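Local coordinates for protein thymine dioxygenase (Neurospora crassa, PDB 5C3Q) that probably hydroxylates the methyl group of thymine as a 2-oxoglutarate-dependent non-haem iron dioxygenase, at residues 195-201 with 282-287; 227-233 with 244-248. One frame throughout, in Å; residues are numbered along the deposited sequence.

Contact 1: residues 195-201 with 282-287; sequences HYPAVKS and EDVHPP. With AKG (2-oxoglutaric acid), chain F.
V199 and H285 form an antiparallel hydrogen-bonded pair, with V199 N giving to H285 O at 3.0 Å and H285 N giving to V199 O at 2.8 Å. The first donor lies in the carbonyl plane; the second is tilted from it. Both side chains leave the same face of the sheet and are buried. The H285 ring meets V199 O and S201 CB obliquely. Its rotation is fixed at both nitrogens. ND1 gives to the anti side of E282 OE2 at 2.8 Å, and NE2 is hydrogen-bonded to E277. With a carboxylate at each nitrogen, the ring is probably biased toward the positively charged form. Beyond K200, S201 N gives a nearly straight bond to D283 O (2.9 Å, 168°). With OG between the backbone N and the carbonyl carbon (chi1 55°), the hydroxyl lies 3.0 Å from E282 O and 3.2 Å from D283 O, its one proton within reach of either.

This ladder joins strands 190-200 and 284-295, neighbours in the larger sheet of the double-stranded beta-helix of 2-oxoglutarate oxygenases. K200 and V284 are its non-hydrogen-bonded pair. They lie on the exposed face, where K200 CG and V284 CG2 are 4.4 Å apart and the packing is loose. A198 CB rests against P287 CD. Further along, P287 CB lies in plane at the edge of the H195 ring. H195 ND1 is bonded to E121, and Y289 stacks on the ring.

Y196 turns inward, with CG anti to the carbonyl carbon (chi1 -58°). Its ring leads away from 282-287, and OH gives a hydrogen bond of 2.7 Å to AKG O4. S290 and R288 also bond the 2-oxoglutarate.

Contact 2: residues 227-233 with 244-248; sequences QDSRGGL and DATPI
P247 presses its ring against the turn at 228-231, CB 3.5 Å from D228 O and CG 3.7 Å from G231 N. Two loops of the double-stranded beta-helix meet here, after strands 222-227 and 242-244. With CG between backbone N and carbonyl carbon (chi1 65°) and the chain extended beyond, the Q227 side chain crosses P247 at about a right angle. Its NE2 reaches A245 O in a weak bond of 3.4 Å. At the other end, A245 N gives to L233 O at 2.8 Å, and A245 CB packs on L233 CD2. L233 also touches the 2-oxoglutarate.

One shell out, R288 bonds Q227 OE1, and water bridges Q227 NE2 to I248 N. Replacing Q227 by an alanine would probably leave R288 without this acceptor, lose the weak bond to A245 O and open a gap beside P247. D228 to R230 form an Asx turn, R230 N meeting D228 OD1 from above the carboxylate plane. D228 OD2 is bonded to Y289 N. At G231 and G232 a CB would strike the preceding carbonyl O. A water takes the L233 N-H at 3.0 Å and lies 2.8 Å from Q227 OE1 and 2.9 Å from A245 O.

In the fold
Both contacts are partly buried, but the centre of contact 1 is about 22 Å from the centre of the chain and that of contact 2 about 14 Å. Contact 1 is a regular strand ladder with one exposed face. Contact 2 joins two loops through one strong backbone bond, waters and the packing of P247. It is nested inside the chain loop closed by contact 1, and the two touch: R230 NE is probably hydrogen-bonded to P287 O, while P286 packs on the R230 guanidinium. Strand 284-295 serves both, since R288 and Y289 follow directly on 282-287. Each contact lends one residue to the 2-oxoglutarate pocket, polar Y196 from contact 1 and apolar L233 from contact 2.

Contact 1: residues 195-201 with 282-287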
loop_
_atom_site.group_PDB
_atom_site.type_symbol
_atom_site.label_atom_id
_atom_site.label_comp_id
_atom_site.label_asym_id
_atom_site.label_seq_id
_atom_site.Cartn_x
_atom_site.Cartn_y
_atom_site.Cartn_z
ATOM N N HIS A 195 1.671 8.510 -9.369
ATOM C CA HIS A 195 1.974 9.897 -9.654
ATOM C C HIS A 195 0.690 10.710 -9.528
ATOM O O HIS A 195 -0.301 10.434 -10.202
ATOM C CB HIS A 195 2.580 10.033 -11.052
ATOM C CG HIS A 195 2.663 11.443 -11.540
ATOM N ND1 HIS A 195 2.123 11.845 -12.740
ATOM C CD2 HIS A 195 3.214 12.549 -10.986
ATOM C CE1 HIS A 195 2.342 13.136 -12.910
ATOM N NE2 HIS A 195 3.002 13.587 -11.859
ATOM N N TYR A 196 0.712 11.693 -8.635
ATOM C CA TYR A 196 -0.405 12.606 -8.458
ATOM C C TYR A 196 0.010 13.932 -9.092
ATOM O O TYR A 196 0.824 14.653 -8.520
ATOM C CB TYR A 196 -0.713 12.793 -6.970
ATOM C CG TYR A 196 -1.035 11.513 -6.225
ATOM C CD1 TYR A 196 -0.030 10.745 -5.643
ATOM C CD2 TYR A 196 -2.347 11.074 -6.096
ATOM C CE1 TYR A 196 -0.327 9.569 -4.961
ATOM C CE2 TYR A 196 -2.653 9.911 -5.411
ATOM C CZ TYR A 196 -1.641 9.161 -4.846
ATOM O OH TYR A 196 -1.957 8.008 -4.165
ATOM N N PRO A 197 -0.517 14.248 -10.292
ATOM C CA PRO A 197 -0.061 15.449 -11.003
ATOM C C PRO A 197 -0.200 16.749 -10.211
ATOM O O PRO A 197 -1.051 16.860 -9.324
ATOM C CB PRO A 197 -0.968 15.500 -12.241
ATOM C CG PRO A 197 -1.411 14.097 -12.450
ATOM C CD PRO A 197 -1.504 13.487 -11.081
ATOM N N ALA A 198 0.652 17.717 -10.536
ATOM C CA ALA A 198 0.531 19.053 -9.984
ATOM C C ALA A 198 -0.890 19.529 -10.226
ATOM O O ALA A 198 -1.434 19.336 -11.312
ATOM C CB ALA A 198 1.527 19.997 -10.644
ATOM N N VAL A 199 -1.501 20.125 -9.209
ATOM C CA VAL A 199 -2.887 20.567 -9.310
ATOM C C VAL A 199 -3.085 21.870 -8.541
ATOM O O VAL A 199 -2.531 22.050 -7.456
ATOM C CB VAL A 199 -3.860 19.472 -8.809
ATOM C CG1 VAL A 199 -3.523 19.033 -7.385
ATOM C CG2 VAL A 199 -5.307 19.938 -8.913
ATOM N N LYS A 200 -3.863 22.782 -9.123
ATOM C CA LYS A 200 -4.219 24.029 -8.457
ATOM C C LYS A 200 -5.127 23.736 -7.276
ATOM O O LYS A 200 -6.037 22.914 -7.379
ATOM C CB LYS A 200 -4.946 24.973 -9.415
ATOM C CG LYS A 200 -4.084 25.546 -10.520
ATOM C CD LYS A 200 -4.756 26.771 -11.122
ATOM C CE LYS A 200 -3.931 27.377 -12.239
ATOM N NZ LYS A 200 -4.058 26.614 -13.513
ATOM N N SER A 201 -4.894 24.418 -6.160
ATOM C CA SER A 201 -5.723 24.228 -4.972
ATOM C C SER A 201 -7.195 24.576 -5.229
ATOM O O SER A 201 -8.084 24.013 -4.589
ATOM C CB SER A 201 -5.180 25.041 -3.794
ATOM O OG SER A 201 -5.056 26.409 -4.134
ATOM N N GLU A 282 -1.127 26.876 -0.496
ATOM C CA GLU A 282 -0.388 27.269 -1.693
ATOM C C GLU A 282 -1.341 27.304 -2.886
ATOM O O GLU A 282 -2.347 26.593 -2.907
ATOM C CB GLU A 282 0.780 26.310 -1.957
ATOM C CG GLU A 282 0.393 24.838 -2.044
ATOM C CD GLU A 282 1.594 23.904 -2.066
ATOM O OE1 GLU A 282 2.738 24.389 -2.203
ATOM O OE2 GLU A 282 1.394 22.673 -1.947
ATOM N N ASP A 283 -1.030 28.141 -3.871
ATOM C CA ASP A 283 -1.867 28.249 -5.065
ATOM C C ASP A 283 -1.816 26.967 -5.898
ATOM O O ASP A 283 -2.839 26.514 -6.407
ATOM C CB ASP A 283 -1.448 29.453 -5.916
ATOM C CG ASP A 283 -1.725 30.782 -5.226
ATOM O OD1 ASP A 283 -2.651 30.838 -4.386
ATOM O OD2 ASP A 283 -1.018 31.768 -5.524
ATOM N N VAL A 284 -0.622 26.387 -6.019
ATOM C CA VAL A 284 -0.412 25.181 -6.807
ATOM C C VAL A 284 0.272 24.117 -5.954
ATOM O O VAL A 284 1.310 24.374 -5.337
ATOM C CB VAL A 284 0.462 25.466 -8.045
ATOM C CG1 VAL A 284 0.594 24.223 -8.919
ATOM C CG2 VAL A 284 -0.118 26.615 -8.859
ATOM N N HIS A 285 -0.315 22.924 -5.922
ATOM C CA HIS A 285 0.312 21.782 -5.272
ATOM C C HIS A 285 1.225 21.096 -6.279
ATOM O O HIS A 285 0.767 20.706 -7.350
ATOM C CB HIS A 285 -0.747 20.812 -4.761
ATOM C CG HIS A 285 -1.657 21.414 -3.741
ATOM N ND1 HIS A 285 -1.200 21.883 -2.528
ATOM C CD2 HIS A 285 -2.991 21.640 -3.755
ATOM C CE1 HIS A 285 -2.216 22.368 -1.836
ATOM N NE2 HIS A 285 -3.313 22.232 -2.558
ATOM N N PRO A 286 2.523 20.962 -5.958
ATOM C CA PRO A 286 3.417 20.302 -6.919
ATOM C C PRO A 286 3.079 18.819 -7.110
ATOM O O PRO A 286 2.241 18.284 -6.388
ATOM C CB PRO A 286 4.810 20.459 -6.290
ATOM C CG PRO A 286 4.657 21.415 -5.156
ATOM C CD PRO A 286 3.226 21.356 -4.727
ATOM N N PRO A 287 3.724 18.157 -8.087
ATOM C CA PRO A 287 3.486 16.725 -8.260
ATOM C C PRO A 287 3.862 15.923 -7.013
ATOM O O PRO A 287 4.868 16.227 -6.371
ATOM C CB PRO A 287 4.409 16.355 -9.429
ATOM C CG PRO A 287 4.679 17.639 -10.136
ATOM C CD PRO A 287 4.700 18.673 -9.061
HETATM C C1 AKG F . -2.859 3.053 -2.285
HETATM O O1 AKG F . -3.538 2.073 -1.878
HETATM O O2 AKG F . -2.436 3.112 -3.457
HETATM C C2 AKG F . -2.565 4.164 -1.366
HETATM O O5 AKG F . -3.107 4.204 -0.265
HETATM C C3 AKG F . -1.597 5.252 -1.792
HETATM C C4 AKG F . -1.311 6.208 -0.637
HETATM C C5 AKG F . -0.283 7.248 -1.016
HETATM O O3 AKG F . 0.381 7.770 -0.097
HETATM O O4 AKG F . -0.129 7.570 -2.215
#

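Contact 2: residues 227-233 with 244-248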
loop_
_atom_site.group_PDB
_atom_site.type_symbol
_atom_site.label_atom_id
_atom_site.label_comp_id
_atom_site.label_asym_id
_atom_site.label_seq_id
_atom_site.Cartn_x
_atom_site.Cartn_y
_atom_site.Cartn_z
ATOM N N GLN A 227 6.624 7.254 0.454
ATOM C CA GLN A 227 6.100 8.554 0.025
ATOM C C GLN A 227 7.214 9.596 -0.010
ATOM O O GLN A 227 8.184 9.508 0.751
ATOM C CB GLN A 227 4.940 9.015 0.921
ATOM C CG GLN A 227 5.289 9.301 2.379
ATOM C CD GLN A 227 4.097 9.811 3.184
ATOM O OE1 GLN A 227 3.145 10.360 2.630
ATOM N NE2 GLN A 227 4.153 9.640 4.500
ATOM N N ASP A 228 7.081 10.562 -0.918
ATOM C CA ASP A 228 7.971 11.720 -0.949
ATOM C C ASP A 228 7.567 12.687 0.174
ATOM O O ASP A 228 6.812 12.309 1.070
ATOM C CB ASP A 228 7.984 12.387 -2.345
ATOM C CG ASP A 228 6.634 12.982 -2.753
ATOM O OD1 ASP A 228 5.717 13.121 -1.910
ATOM O OD2 ASP A 228 6.491 13.315 -3.951
ATOM N N SER A 229 8.061 13.922 0.127
ATOM C CA SER A 229 7.876 14.869 1.228
ATOM C C SER A 229 6.677 15.812 1.065
ATOM O O SER A 229 6.523 16.744 1.856
ATOM C CB SER A 229 9.154 15.700 1.392
ATOM O OG SER A 229 9.392 16.482 0.232
ATOM N N ARG A 230 5.831 15.579 0.059
ATOM C CA ARG A 230 4.711 16.494 -0.232
ATOM C C ARG A 230 3.614 16.482 0.823
ATOM O O ARG A 230 3.043 17.525 1.135
ATOM C CB ARG A 230 4.066 16.163 -1.582
ATOM C CG ARG A 230 4.987 16.270 -2.783
ATOM C CD ARG A 230 5.631 17.638 -2.890
ATOM N NE ARG A 230 6.391 17.769 -4.129
ATOM C CZ ARG A 230 7.278 18.729 -4.374
ATOM N NH1 ARG A 230 7.544 19.662 -3.462
ATOM N NH2 ARG A 230 7.913 18.751 -5.536
ATOM N N GLY A 231 3.305 15.300 1.349
ATOM C CA GLY A 231 2.210 15.146 2.300
ATOM C C GLY A 231 0.878 14.915 1.604
ATOM O O GLY A 231 0.795 14.961 0.374
ATOM N N GLY A 232 -0.165 14.671 2.399
ATOM C CA GLY A 232 -1.506 14.415 1.875
ATOM C C GLY A 232 -2.110 13.105 2.353
ATOM O O GLY A 232 -3.331 12.965 2.386
ATOM N N LEU A 233 -1.261 12.144 2.713
ATOM C CA LEU A 233 -1.727 10.860 3.237
ATOM C C LEU A 233 -2.356 11.047 4.614
ATOM O O LEU A 233 -1.790 11.713 5.478
ATOM C CB LEU A 233 -0.580 9.851 3.325
ATOM C CG LEU A 233 -0.921 8.494 3.954
ATOM C CD1 LEU A 233 -1.920 7.721 3.109
ATOM C CD2 LEU A 233 0.341 7.676 4.165
ATOM N N ASP A 244 -3.324 13.467 9.559
ATOM C CA ASP A 244 -2.189 13.544 8.641
ATOM C C ASP A 244 -1.075 12.566 9.012
ATOM O O ASP A 244 -0.599 12.563 10.140
ATOM C CB ASP A 244 -1.620 14.966 8.610
ATOM C CG ASP A 244 -2.545 15.949 7.917
ATOM O OD1 ASP A 244 -3.053 15.623 6.826
ATOM O OD2 ASP A 244 -2.760 17.050 8.459
ATOM N N ALA A 245 -0.679 11.736 8.053
ATOM C CA ALA A 245 0.480 10.869 8.211
ATOM C C ALA A 245 1.683 11.619 7.661
ATOM O O ALA A 245 2.048 11.465 6.496
ATOM C CB ALA A 245 0.277 9.552 7.480
ATOM N N THR A 246 2.283 12.441 8.517
ATOM C CA THR A 246 3.402 13.302 8.147
ATOM C C THR A 246 4.543 12.496 7.521
ATOM O O THR A 246 4.935 11.464 8.064
ATOM C CB THR A 246 3.930 14.041 9.389
ATOM O OG1 THR A 246 2.823 14.617 10.095
ATOM C CG2 THR A 246 4.923 15.141 9.008
ATOM N N PRO A 247 5.072 12.953 6.370
ATOM C CA PRO A 247 6.259 12.302 5.817
ATOM C C PRO A 247 7.476 12.456 6.736
ATOM O O PRO A 247 7.715 13.544 7.263
ATOM C CB PRO A 247 6.490 13.049 4.497
ATOM C CG PRO A 247 5.169 13.642 4.148
ATOM C CD PRO A 247 4.533 13.979 5.457
ATOM N N ILE A 248 8.207 11.362 6.945
ATOM C CA ILE A 248 9.480 11.390 7.668
ATOM C C ILE A 248 10.552 10.856 6.720
ATOM O O ILE A 248 10.393 9.779 6.141
ATOM C CB ILE A 248 9.422 10.555 8.965
ATOM C CG1 ILE A 248 8.416 11.178 9.939
ATOM C CG2 ILE A 248 10.801 10.469 9.618
ATOM C CD1 ILE A 248 8.186 10.382 11.212
HETATM O O HOH W 1 1.532 12.380 3.802
HETATM O O HOH W 2 7.152 8.908 5.525
HETATM O O HOH W 3 9.033 9.732 3.427
HETATM O O HOH W 4 -0.809 14.428 5.158
#